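Local coordinates for D-3-phosphoglycerate dehydrogenase oxidoreductase protein (Ralstonia solanacearum, PDB 3GG9) that probably acts as an NAD-dependent D-3-phosphoglycerate dehydrogenase of the D-isomer specific 2-hydroxyacid dehydrogenase family, at residues Q123-I126 / P127-V130; A206-K209 / D210-F213. All coordinates share one frame; numbering follows the deposited sequence. Where two conformers were deposited one is given.

Overall arrangement
Two short-range contacts, each at the start of a helix, illustrate how a chain enters a helix in two settings. From the N terminus, the chain passes through the five-stranded parallel sheet that begins with strand 4-7 and then runs along helix 109-123. Interaction 1 closes the tight junction between that helix and helix 126-134, where the second subunit packs. The chain then enters the seven-stranded parallel sheet, and interaction 2 closes the turn between one of its two outermost strands, 204-205, and helix 209-215. The two follow in series, neither nesting nor crossing. The centres of interactions 1 and 2 lie 29 Å apart, and the nearest atoms of interactions 1 and 2 are about 12 Å apart.

Interaction 1: residues Q123-I126 / P127-V130; sequences QRRI and PQYV
Tyr-129 brings its ring back alongside the junction that precedes its helix, and its edge meets the backbone carbonyl of Arg-124. The carbonyl O of Arg-124 lies at this edge, in the ring plane, 3.5 Å from Tyr-129 CD2. The same ring carbon is 3.9 Å from Arg-125 CB, the root of a chain that then leads away. Gln-128 reaches back too. Bent at chi2 (93°), it brings OE1 to 3.2 Å from the carbonyl carbon C of Arg-125. Ile-126 and Val-130, one turn apart, cross obliquely and touch through their CG2 methyls at 3.9 Å. Pro-127, next along the chain, sets its CD 3.6 Å from Ile-126 CB. Two backbone bonds open the helix: Tyr-129 N to Arg-125 O at 2.9 Å and Val-130 N to Ile-126 O, also 2.9 Å. Arg-125 is thus the N-cap of this helix, and with its positive phi (55°) it also ends the previous one in a Schellman motif. The Arg-125 guanidinium bonds to the carbonyls of Ala-122 and Phe-152 and forms a cation-pi contact with the Phe-152 ring, while Gln-128 NE2 bonds to the carbonyl of Glu-293. Across the dimer, Arg-124 bonds to the carbonyl of Ala-110 of the second subunit, and Tyr-129 OH to Gln-12 of that subunit. The junction therefore joins helix 109-123 to helix 126-134, with Pro-127 and Gln-128 resting on Ile-296 of strand 295-297.

Interaction 2: residues A206-K209 / D210-F213; sequences AESK and DALF
A serine N-cap starts helix 209-215 just after strand 204-205, and Ser-208 provides it. Its hydroxyl O accepts from Ala-211 N, with OG 3.2 Å from that nitrogen and an N-H...O angle of 151°. The torsion behind this is chi1 of 56°, which places OG between the backbone N and the carbonyl carbon, facing the first turn. Ser-208 serves the helix a second time through its carbonyl O, which takes Leu-212 N at 3.1 Å. Lys-209 O receives a weak bond from Phe-213 N and another weak one from Leu-212 N. The same oxygen lies at the edge of the Phe-213 ring, in its plane, 3.2 Å from CD1. Lys-209 and Phe-213 lie side by side and point the same way, CG of the lysine being 4.0 Å from CE1 of the ring. Fully extended, with CG anti to the backbone N (chi1 -176°), the lysine carries its ammonium beyond the turn, where NZ bonds to the carbonyl of Ile-232. Ala-206 CB meets Leu-212 CD1 at 3.9 Å, an apolar contact, and the root of Glu-207, its CB, touches Ala-211 CB. Leu-212 and Phe-213 both pack on Phe-166 of strand 162-166 and Leu-219 of strand 218-221, so this side of the helix lies against the parallel sheet. Helix 209-215 thereby forms the crossover from edge strand 204-205 to strand 218-221, which lies beyond strands 185-189 and 162-166 in the sheet, the long step across the middle known from Rossmann-type folds.

Interaction 1: residues Q123-I126 / P127-V130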
loop_
_atom_site.group_PDB
_atom_site.type_symbol
_atom_site.label_atom_id
_atom_site.label_comp_id
_atom_site.label_asym_id
_atom_site.label_seq_id
_atom_site.Cartn_x
_atom_site.Cartn_y
_atom_site.Cartn_z
ATOM N N GLN A 123 -0.010 -7.559 1.715
ATOM C CA GLN A 123 0.767 -8.625 1.055
ATOM C C GLN A 123 2.274 -8.373 1.062
ATOM O O GLN A 123 3.066 -9.313 0.935
ATOM C CB GLN A 123 0.293 -8.854 -0.400
ATOM C CG GLN A 123 -1.067 -9.573 -0.528
ATOM C CD GLN A 123 -1.116 -10.933 0.221
ATOM O OE1 GLN A 123 -1.104 -10.985 1.453
ATOM N NE2 GLN A 123 -1.170 -12.019 -0.532
ATOM N N ARG A 124 2.675 -7.105 1.182
ATOM C CA ARG A 124 4.099 -6.795 1.222
ATOM C C ARG A 124 4.583 -6.444 2.613
ATOM O O ARG A 124 5.748 -6.039 2.785
ATOM C CB ARG A 124 4.495 -5.698 0.229
ATOM C CG ARG A 124 4.441 -6.149 -1.275
ATOM C CD ARG A 124 5.213 -7.473 -1.548
ATOM N NE ARG A 124 6.663 -7.276 -1.693
ATOM C CZ ARG A 124 7.307 -7.156 -2.852
ATOM N NH1 ARG A 124 6.639 -7.191 -4.006
ATOM N NH2 ARG A 124 8.625 -6.982 -2.843
ATOM N N ARG A 125 3.681 -6.577 3.575
ATOM C CA ARG A 125 3.972 -6.336 5.019
ATOM C C ARG A 125 4.545 -4.955 5.284
ATOM O O ARG A 125 5.392 -4.759 6.154
ATOM C CB ARG A 125 4.837 -7.459 5.608
ATOM C CG ARG A 125 4.134 -8.819 5.658
ATOM C CD ARG A 125 4.272 -9.625 4.355
ATOM N NE ARG A 125 3.847 -11.018 4.501
ATOM C CZ ARG A 125 2.616 -11.482 4.282
ATOM N NH1 ARG A 125 2.380 -12.771 4.429
ATOM N NH2 ARG A 125 1.623 -10.690 3.895
ATOM N N ILE A 126 4.064 -3.985 4.512
ATOM C CA ILE A 126 4.570 -2.636 4.595
ATOM C C ILE A 126 4.492 -1.969 5.995
ATOM O O ILE A 126 5.520 -1.500 6.444
ATOM C CB ILE A 126 4.026 -1.756 3.475
ATOM C CG1 ILE A 126 4.501 -2.347 2.150
ATOM C CG2 ILE A 126 4.442 -0.296 3.679
ATOM C CD1 ILE A 126 4.122 -1.518 0.969
ATOM N N PRO A 127 3.310 -1.951 6.673
ATOM C CA PRO A 127 3.297 -1.342 8.009
ATOM C C PRO A 127 4.308 -1.990 8.966
ATOM O O PRO A 127 5.030 -1.274 9.675
ATOM C CB PRO A 127 1.860 -1.594 8.493
ATOM C CG PRO A 127 1.072 -1.686 7.251
ATOM C CD PRO A 127 1.958 -2.431 6.301
ATOM N N GLN A 128 4.376 -3.320 8.953
ATOM C CA GLN A 128 5.298 -4.073 9.809
ATOM C C GLN A 128 6.784 -3.776 9.538
ATOM O O GLN A 128 7.551 -3.558 10.464
ATOM C CB GLN A 128 5.032 -5.579 9.721
ATOM C CG GLN A 128 3.611 -6.014 10.124
ATOM C CD GLN A 128 2.647 -6.107 8.942
ATOM O OE1 GLN A 128 2.807 -5.421 7.919
ATOM N NE2 GLN A 128 1.648 -6.971 9.074
ATOM N N TYR A 129 7.179 -3.761 8.273
ATOM C CA TYR A 129 8.559 -3.484 7.927
ATOM C C TYR A 129 8.922 -2.032 8.233
ATOM O O TYR A 129 10.031 -1.758 8.691
ATOM C CB TYR A 129 8.798 -3.724 6.434
ATOM C CG TYR A 129 9.205 -5.115 5.994
ATOM C CD1 TYR A 129 10.448 -5.664 6.349
ATOM C CD2 TYR A 129 8.386 -5.842 5.133
ATOM C CE1 TYR A 129 10.836 -6.951 5.889
ATOM C CE2 TYR A 129 8.758 -7.103 4.675
ATOM C CZ TYR A 129 9.980 -7.648 5.048
ATOM O OH TYR A 129 10.299 -8.896 4.547
ATOM N N VAL A 130 7.997 -1.106 7.957
ATOM C CA VAL A 130 8.235 0.331 8.162
ATOM C C VAL A 130 8.441 0.638 9.660
ATOM O O VAL A 130 9.384 1.352 10.032
ATOM C CB VAL A 130 7.075 1.187 7.616
ATOM C CG1 VAL A 130 7.107 2.600 8.190
ATOM C CG2 VAL A 130 7.131 1.231 6.091
#

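Interaction 2: residues A206-K209 / D210-F213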
loop_
_atom_site.group_PDB
_atom_site.type_symbol
_atom_site.label_atom_id
_atom_site.label_comp_id
_atom_site.label_asym_id
_atom_site.label_seq_id
_atom_site.Cartn_x
_atom_site.Cartn_y
_atom_site.Cartn_z
ATOM N N ALA A 206 -17.163 -17.989 -8.731
ATOM C CA ALA A 206 -16.810 -19.139 -7.926
ATOM C C ALA A 206 -17.950 -20.166 -7.883
ATOM O O ALA A 206 -19.118 -19.788 -7.958
ATOM C CB ALA A 206 -16.435 -18.688 -6.518
ATOM N N GLU A 207 -17.595 -21.450 -7.770
ATOM C CA GLU A 207 -18.560 -22.562 -7.738
ATOM C C GLU A 207 -19.591 -22.380 -6.643
ATOM O O GLU A 207 -20.785 -22.665 -6.834
ATOM C CB GLU A 207 -17.844 -23.892 -7.505
ATOM C CG GLU A 207 -17.016 -24.362 -8.670
ATOM C CD GLU A 207 -16.929 -25.879 -8.762
ATOM O OE1 GLU A 207 -17.268 -26.573 -7.782
ATOM O OE2 GLU A 207 -16.520 -26.373 -9.828
ATOM N N SER A 208 -19.115 -21.887 -5.497
ATOM C CA SER A 208 -19.953 -21.635 -4.346
ATOM C C SER A 208 -19.246 -20.641 -3.449
ATOM O O SER A 208 -18.073 -20.325 -3.653
ATOM C CB SER A 208 -20.197 -22.934 -3.573
ATOM O OG SER A 208 -18.978 -23.535 -3.198
ATOM N N LYS A 209 -19.978 -20.145 -2.466
ATOM C CA LYS A 209 -19.406 -19.341 -1.398
ATOM C C LYS A 209 -18.237 -20.064 -0.736
ATOM O O LYS A 209 -17.176 -19.473 -0.542
ATOM C CB LYS A 209 -20.489 -19.017 -0.375
ATOM C CG LYS A 209 -20.055 -18.118 0.743
ATOM C CD LYS A 209 -21.261 -17.884 1.630
ATOM C CE LYS A 209 -20.858 -17.478 3.014
ATOM N NZ LYS A 209 -22.057 -17.530 3.890
ATOM N N ASP A 210 -18.435 -21.342 -0.422
ATOM C CA ASP A 210 -17.381 -22.197 0.139
ATOM C C ASP A 210 -16.120 -22.221 -0.729
ATOM O O ASP A 210 -15.007 -22.163 -0.212
ATOM C CB ASP A 210 -17.881 -23.637 0.330
ATOM C CG ASP A 210 -19.034 -23.750 1.317
ATOM O OD1 ASP A 210 -19.422 -24.899 1.629
ATOM O OD2 ASP A 210 -19.561 -22.715 1.779
ATOM N N ALA A 211 -16.301 -22.314 -2.048
ATOM C CA ALA A 211 -15.197 -22.345 -3.015
ATOM C C ALA A 211 -14.383 -21.046 -3.034
ATOM O O ALA A 211 -13.167 -21.067 -3.243
ATOM C CB ALA A 211 -15.735 -22.638 -4.421
ATOM N N LEU A 212 -15.069 -19.928 -2.822
ATOM C CA LEU A 212 -14.433 -18.614 -2.775
ATOM C C LEU A 212 -13.449 -18.508 -1.627
ATOM O O LEU A 212 -12.339 -18.022 -1.805
ATOM C CB LEU A 212 -15.488 -17.515 -2.674
ATOM C CG LEU A 212 -15.002 -16.080 -2.891
ATOM C CD1 LEU A 212 -14.893 -15.771 -4.404
ATOM C CD2 LEU A 212 -15.978 -15.138 -2.211
ATOM N N PHE A 213 -13.861 -18.987 -0.460
ATOM C CA PHE A 213 -13.032 -18.935 0.743
ATOM C C PHE A 213 -11.859 -19.926 0.720
ATOM O O PHE A 213 -10.775 -19.621 1.228
ATOM C CB PHE A 213 -13.913 -19.134 1.999
ATOM C CG PHE A 213 -14.705 -17.907 2.387
ATOM C CD1 PHE A 213 -15.989 -17.702 1.902
ATOM C CD2 PHE A 213 -14.142 -16.932 3.207
ATOM C CE1 PHE A 213 -16.720 -16.550 2.244
ATOM C CE2 PHE A 213 -14.857 -15.781 3.547
ATOM C CZ PHE A 213 -16.152 -15.592 3.078
#